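Local coordinates for Endonuclease/exonuclease/phosphatase (Beutenbergia cavernae DSM 12333, PDB 4RUW), which belongs to the endonuclease/exonuclease/phosphatase family, pairing a DNase I-like domain with an Ig-like domain, and carries a bound zinc ion, at residues 360-374 / 395-409. Numbering follows the deposited sequence. Where two conformers were deposited one is given.
Sequences RLRLSVCKNRGQADD and TDSGTSRDRCTVETW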
loop_
_atom_site.group_PDB
_atom_site.type_symbol
_atom_site.label_atom_id
_atom_site.label_comp_id
_atom_site.label_asym_id
_atom_site.label_seq_id
_atom_site.Cartn_x
_atom_site.Cartn_y
_atom_site.Cartn_z
ATOM N N ARG A 360 7.439 25.110 0.381
ATOM C CA ARG A 360 6.779 24.221 1.327
ATOM C C ARG A 360 7.685 23.061 1.723
ATOM O O ARG A 360 8.389 22.490 0.890
ATOM C CB ARG A 360 5.454 23.700 0.770
ATOM C CG ARG A 360 4.634 22.934 1.791
ATOM C CD ARG A 360 3.215 22.680 1.306
ATOM N NE ARG A 360 2.274 23.705 1.746
ATOM C CZ ARG A 360 0.954 23.594 1.633
ATOM N NH1 ARG A 360 0.159 24.568 2.059
ATOM N NH2 ARG A 360 0.424 22.502 1.095
ATOM N N LEU A 361 7.669 22.729 3.008
ATOM C CA LEU A 361 8.412 21.589 3.511
ATOM C C LEU A 361 7.455 20.673 4.259
ATOM O O LEU A 361 6.536 21.139 4.941
ATOM C CB LEU A 361 9.527 22.047 4.453
ATOM C CG LEU A 361 10.642 22.857 3.792
ATOM C CD1 LEU A 361 11.559 23.485 4.837
ATOM C CD2 LEU A 361 11.429 21.981 2.840
ATOM N N ARG A 362 7.665 19.368 4.117
ATOM C CA ARG A 362 6.885 18.371 4.833
ATOM C C ARG A 362 7.823 17.326 5.408
ATOM O O ARG A 362 8.710 16.834 4.712
ATOM C CB ARG A 362 5.865 17.690 3.909
ATOM C CG ARG A 362 5.036 16.601 4.606
ATOM C CD ARG A 362 4.103 15.896 3.636
ATOM N NE ARG A 362 4.856 15.195 2.599
ATOM C CZ ARG A 362 4.340 14.772 1.450
ATOM N NH1 ARG A 362 3.061 14.975 1.184
ATOM N NH2 ARG A 362 5.105 14.156 0.559
ATOM N N LEU A 363 7.618 16.989 6.678
ATOM C CA LEU A 363 8.373 15.933 7.330
ATOM C C LEU A 363 7.388 14.917 7.891
ATOM O O LEU A 363 6.532 15.266 8.713
ATOM C CB LEU A 363 9.215 16.536 8.453
ATOM C CG LEU A 363 10.393 15.800 9.077
ATOM C CD1 LEU A 363 11.226 15.123 8.014
ATOM C CD2 LEU A 363 11.251 16.784 9.862
ATOM N N SER A 364 7.487 13.677 7.413
ATOM C CA SER A 364 6.685 12.572 7.918
ATOM C C SER A 364 7.603 11.630 8.693
ATOM O O SER A 364 8.581 11.116 8.140
ATOM C CB SER A 364 6.021 11.823 6.762
ATOM O OG SER A 364 5.375 10.643 7.224
ATOM N N VAL A 365 7.304 11.423 9.970
ATOM C CA VAL A 365 8.177 10.675 10.854
ATOM C C VAL A 365 7.400 9.502 11.412
ATOM O O VAL A 365 6.294 9.660 11.947
ATOM C CB VAL A 365 8.718 11.553 11.990
ATOM C CG1 VAL A 365 9.673 10.763 12.869
ATOM C CG2 VAL A 365 9.414 12.755 11.415
ATOM N N CYS A 366 8.004 8.328 11.315
ATOM C CA CYS A 366 7.315 7.109 11.672
ATOM C C CYS A 366 8.157 6.211 12.561
ATOM O O CYS A 366 9.269 5.829 12.192
ATOM C CB CYS A 366 6.942 6.357 10.401
ATOM S SG CYS A 366 6.385 4.698 10.711
ATOM N N LYS A 367 7.623 5.892 13.737
ATOM C CA LYS A 367 8.193 4.857 14.587
ATOM C C LYS A 367 7.562 3.535 14.159
ATOM O O LYS A 367 6.355 3.331 14.321
ATOM C CB LYS A 367 7.898 5.122 16.063
ATOM C CG LYS A 367 8.334 3.970 16.964
ATOM C CD LYS A 367 7.990 4.216 18.424
ATOM C CE LYS A 367 8.263 2.983 19.265
ATOM N NZ LYS A 367 7.878 3.180 20.693
ATOM N N ASN A 368 8.369 2.646 13.593
ATOM C CA ASN A 368 7.846 1.386 13.090
ATOM C C ASN A 368 8.278 0.245 13.988
ATOM O O ASN A 368 9.064 -0.618 13.603
ATOM C CB ASN A 368 8.277 1.149 11.645
ATOM C CG ASN A 368 7.375 0.171 10.935
ATOM O OD1 ASN A 368 6.158 0.182 11.137
ATOM N ND2 ASN A 368 7.961 -0.699 10.124
ATOM N N ARG A 369 7.753 0.271 15.204
ATOM C CA ARG A 369 8.229 -0.577 16.277
ATOM C C ARG A 369 7.074 -0.762 17.247
ATOM O O ARG A 369 6.376 0.198 17.572
ATOM C CB ARG A 369 9.397 0.150 16.943
ATOM C CG ARG A 369 10.136 -0.554 18.039
ATOM C CD ARG A 369 11.338 0.306 18.418
ATOM N NE ARG A 369 11.968 -0.123 19.659
ATOM C CZ ARG A 369 13.160 -0.704 19.734
ATOM N NH1 ARG A 369 13.862 -0.931 18.632
ATOM N NH2 ARG A 369 13.652 -1.058 20.916
ATOM N N GLY A 370 6.857 -2.004 17.673
ATOM C CA GLY A 370 5.826 -2.310 18.642
ATOM C C GLY A 370 4.469 -2.539 18.012
ATOM O O GLY A 370 4.180 -2.040 16.922
ATOM N N GLN A 371 3.634 -3.293 18.716
ATOM C CA GLN A 371 2.270 -3.543 18.289
ATOM C C GLN A 371 1.309 -3.084 19.384
ATOM O O GLN A 371 0.868 -1.940 19.378
ATOM C CB GLN A 371 2.100 -5.015 17.889
ATOM C CG GLN A 371 2.678 -5.291 16.498
ATOM C CD GLN A 371 3.364 -6.641 16.351
ATOM O OE1 GLN A 371 3.241 -7.520 17.201
ATOM N NE2 GLN A 371 4.090 -6.808 15.250
ATOM N N ALA A 372 1.013 -3.947 20.347
ATOM C CA ALA A 372 0.110 -3.579 21.429
ATOM C C ALA A 372 0.778 -2.680 22.466
ATOM O O ALA A 372 0.114 -1.860 23.102
ATOM C CB ALA A 372 -0.452 -4.816 22.102
ATOM N N ASP A 373 2.090 -2.834 22.625
ATOM C CA ASP A 373 2.793 -2.234 23.753
ATOM C C ASP A 373 3.884 -1.251 23.331
ATOM O O ASP A 373 4.736 -1.553 22.497
ATOM C CB ASP A 373 3.367 -3.330 24.652
ATOM C CG ASP A 373 2.290 -4.240 25.220
ATOM O OD1 ASP A 373 1.336 -3.728 25.840
ATOM O OD2 ASP A 373 2.393 -5.469 25.041
ATOM N N ASP A 374 3.827 -0.063 23.920
ATOM C CA ASP A 374 4.776 1.011 23.657
ATOM C C ASP A 374 5.973 0.871 24.597
ATOM O O ASP A 374 5.817 0.922 25.818
ATOM C CB ASP A 374 4.059 2.340 23.899
ATOM C CG ASP A 374 4.894 3.555 23.546
ATOM O OD1 ASP A 374 6.114 3.432 23.290
ATOM O OD2 ASP A 374 4.303 4.657 23.537
ATOM N N THR A 395 8.835 14.393 15.999
ATOM C CA THR A 395 9.016 13.138 16.714
ATOM C C THR A 395 7.772 12.261 16.602
ATOM O O THR A 395 6.646 12.762 16.617
ATOM C CB THR A 395 9.335 13.402 18.203
ATOM O OG1 THR A 395 10.474 14.263 18.296
ATOM C CG2 THR A 395 9.630 12.104 18.953
ATOM N N ASP A 396 7.980 10.952 16.477
ATOM C CA ASP A 396 6.885 9.995 16.533
ATOM C C ASP A 396 7.130 8.986 17.647
ATOM O O ASP A 396 8.192 8.364 17.712
ATOM C CB ASP A 396 6.748 9.269 15.197
ATOM C CG ASP A 396 5.434 8.526 15.072
ATOM O OD1 ASP A 396 4.393 9.090 15.445
ATOM O OD2 ASP A 396 5.428 7.375 14.601
ATOM N N SER A 397 6.150 8.827 18.531
ATOM C CA SER A 397 6.240 7.802 19.562
ATOM C C SER A 397 5.080 6.823 19.400
ATOM O O SER A 397 4.457 6.772 18.346
ATOM C CB SER A 397 6.260 8.425 20.956
ATOM O OG SER A 397 5.146 9.266 21.147
ATOM N N GLY A 398 4.807 6.023 20.421
ATOM C CA GLY A 398 3.712 5.069 20.350
ATOM C C GLY A 398 4.158 3.754 19.742
ATOM O O GLY A 398 5.251 3.284 20.035
ATOM N N THR A 399 3.311 3.140 18.924
ATOM C CA THR A 399 3.673 1.879 18.271
ATOM C C THR A 399 3.259 1.924 16.809
ATOM O O THR A 399 2.689 2.912 16.345
ATOM C CB THR A 399 2.989 0.649 18.911
ATOM O OG1 THR A 399 1.608 0.618 18.530
ATOM C CG2 THR A 399 3.120 0.653 20.433
ATOM N N SER A 400 3.514 0.842 16.081
ATOM C CA SER A 400 3.088 0.757 14.692
ATOM C C SER A 400 1.571 0.847 14.511
ATOM O O SER A 400 1.092 1.074 13.405
ATOM C CB SER A 400 3.605 -0.532 14.055
ATOM O OG SER A 400 2.951 -1.671 14.589
ATOM N N ARG A 401 0.812 0.662 15.585
ATOM C CA ARG A 401 -0.644 0.800 15.504
ATOM C C ARG A 401 -1.114 2.253 15.459
ATOM O O ARG A 401 -2.288 2.516 15.198
ATOM C CB ARG A 401 -1.322 0.074 16.662
ATOM C CG ARG A 401 -1.138 -1.429 16.615
ATOM C CD ARG A 401 -1.887 -2.093 17.745
ATOM N NE ARG A 401 -1.705 -3.536 17.726
ATOM C CZ ARG A 401 -2.207 -4.357 18.640
ATOM N NH1 ARG A 401 -2.911 -3.866 19.652
ATOM N NH2 ARG A 401 -2.003 -5.662 18.545
ATOM N N ASP A 402 -0.200 3.187 15.711
ATOM C CA ASP A 402 -0.541 4.599 15.811
ATOM C C ASP A 402 -0.114 5.380 14.577
ATOM O O ASP A 402 0.900 5.072 13.943
ATOM C CB ASP A 402 0.112 5.214 17.051
ATOM C CG ASP A 402 -0.242 4.480 18.319
ATOM O OD1 ASP A 402 -1.401 4.034 18.447
ATOM O OD2 ASP A 402 0.651 4.331 19.177
ATOM N N ARG A 403 -0.897 6.405 14.265
ATOM C CA ARG A 403 -0.663 7.297 13.143
ATOM C C ARG A 403 0.734 7.914 13.208
ATOM O O ARG A 403 1.221 8.227 14.292
ATOM C CB ARG A 403 -1.730 8.392 13.212
ATOM C CG ARG A 403 -1.733 9.401 12.095
ATOM C CD ARG A 403 -2.893 10.353 12.286
ATOM N NE ARG A 403 -2.869 11.408 11.281
ATOM C CZ ARG A 403 -3.761 12.388 11.198
ATOM N NH1 ARG A 403 -4.752 12.457 12.075
ATOM N NH2 ARG A 403 -3.651 13.299 10.243
ATOM N N CYS A 404 1.360 8.086 12.037
ATOM C CA CYS A 404 2.643 8.790 11.890
ATOM C C CYS A 404 2.514 10.268 12.262
ATOM O O CYS A 404 1.407 10.804 12.349
ATOM C CB CYS A 404 3.156 8.720 10.439
ATOM S SG CYS A 404 3.837 7.144 9.837
ATOM N N THR A 405 3.647 10.933 12.458
ATOM C CA THR A 405 3.633 12.361 12.721
ATOM C C THR A 405 4.089 13.131 11.494
ATOM O O THR A 405 5.252 13.021 11.081
ATOM C CB THR A 405 4.544 12.702 13.905
ATOM O OG1 THR A 405 4.175 11.892 15.030
ATOM C CG2 THR A 405 4.421 14.163 14.280
ATOM N N VAL A 406 3.170 13.905 10.917
ATOM C CA VAL A 406 3.434 14.641 9.687
ATOM C C VAL A 406 3.243 16.133 9.932
ATOM O O VAL A 406 2.177 16.568 10.372
ATOM C CB VAL A 406 2.499 14.196 8.550
ATOM C CG1 VAL A 406 2.916 14.842 7.238
ATOM C CG2 VAL A 406 2.506 12.682 8.414
ATOM N N GLU A 407 4.291 16.913 9.681
ATOM C CA GLU A 407 4.232 18.367 9.813
ATOM C C GLU A 407 4.556 19.008 8.485
ATOM O O GLU A 407 5.429 18.532 7.762
ATOM C CB GLU A 407 5.230 18.883 10.851
ATOM C CG GLU A 407 4.850 18.589 12.284
ATOM C CD GLU A 407 5.681 19.380 13.278
ATOM O OE1 GLU A 407 5.704 18.992 14.461
ATOM O OE2 GLU A 407 6.313 20.387 12.876
ATOM N N THR A 408 3.862 20.097 8.187
ATOM C CA THR A 408 4.060 20.848 6.965
ATOM C C THR A 408 4.204 22.312 7.346
ATOM O O THR A 408 3.439 22.817 8.163
ATOM C CB THR A 408 2.845 20.679 6.038
ATOM O OG1 THR A 408 2.685 19.294 5.715
ATOM C CG2 THR A 408 3.018 21.472 4.768
ATOM N N TRP A 409 5.188 22.992 6.773
ATOM C CA TRP A 409 5.408 24.387 7.112
ATOM C C TRP A 409 6.055 25.114 5.944
ATOM O O TRP A 409 6.475 24.489 4.970
ATOM C CB TRP A 409 6.247 24.508 8.394
ATOM C CG TRP A 409 7.700 24.128 8.244
ATOM C CD1 TRP A 409 8.759 24.986 8.152
ATOM C CD2 TRP A 409 8.252 22.801 8.173
ATOM N NE1 TRP A 409 9.930 24.282 8.031
ATOM C CE2 TRP A 409 9.649 22.941 8.043
ATOM C CE3 TRP A 409 7.706 21.515 8.215
ATOM C CZ2 TRP A 409 10.508 21.848 7.943
ATOM C CZ3 TRP A 409 8.563 20.427 8.115
ATOM C CH2 TRP A 409 9.951 20.604 7.981
HETATM O O HOH W 1 6.837 5.797 22.624
#
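L361 CB packs against one face of the W409 indole, 3.7 Å from the centroid of its six-membered ring in a CH-pi contact, while L363 CB meets the ring edge in plane. A chi1 of 72° folds the W409 indole back across the strand pair. Strands 360-367 and 405-409 run antiparallel, L361, L363 and V365 forming hydrogen-bonded pairs with W409, E407 and T405. Past V365 the carboxylate of D396 takes over: its OD2 accepts the N-H of K367 on its anti lone pair (2.8 Å, 175° at hydrogen). The extended K367 chain carries NZ to G398 O (2.7 Å) and into salt bridges with D374 and D375. In the loops, G370 O is gripped twice by S400, by OG at 2.7 Å and by N at 3.1 Å, and T399 OG1 donates to Q371 O while accepting the N-H of R401 in an ST turn. The R401 guanidinium lies over the Q371-A372 backbone, its NE salt-bridged to D292. The C366-C404 disulfide, beside R268 of helix 266-270, is probably only partly formed: both cysteines have two conformers, and here C366 SG and C404 SG are 3.6 Å apart. In this Ig-like domain, strand 349-356 flanks 360-367 on the side away from 405-410, and V394 of the facing sheet packs on L363 and V365.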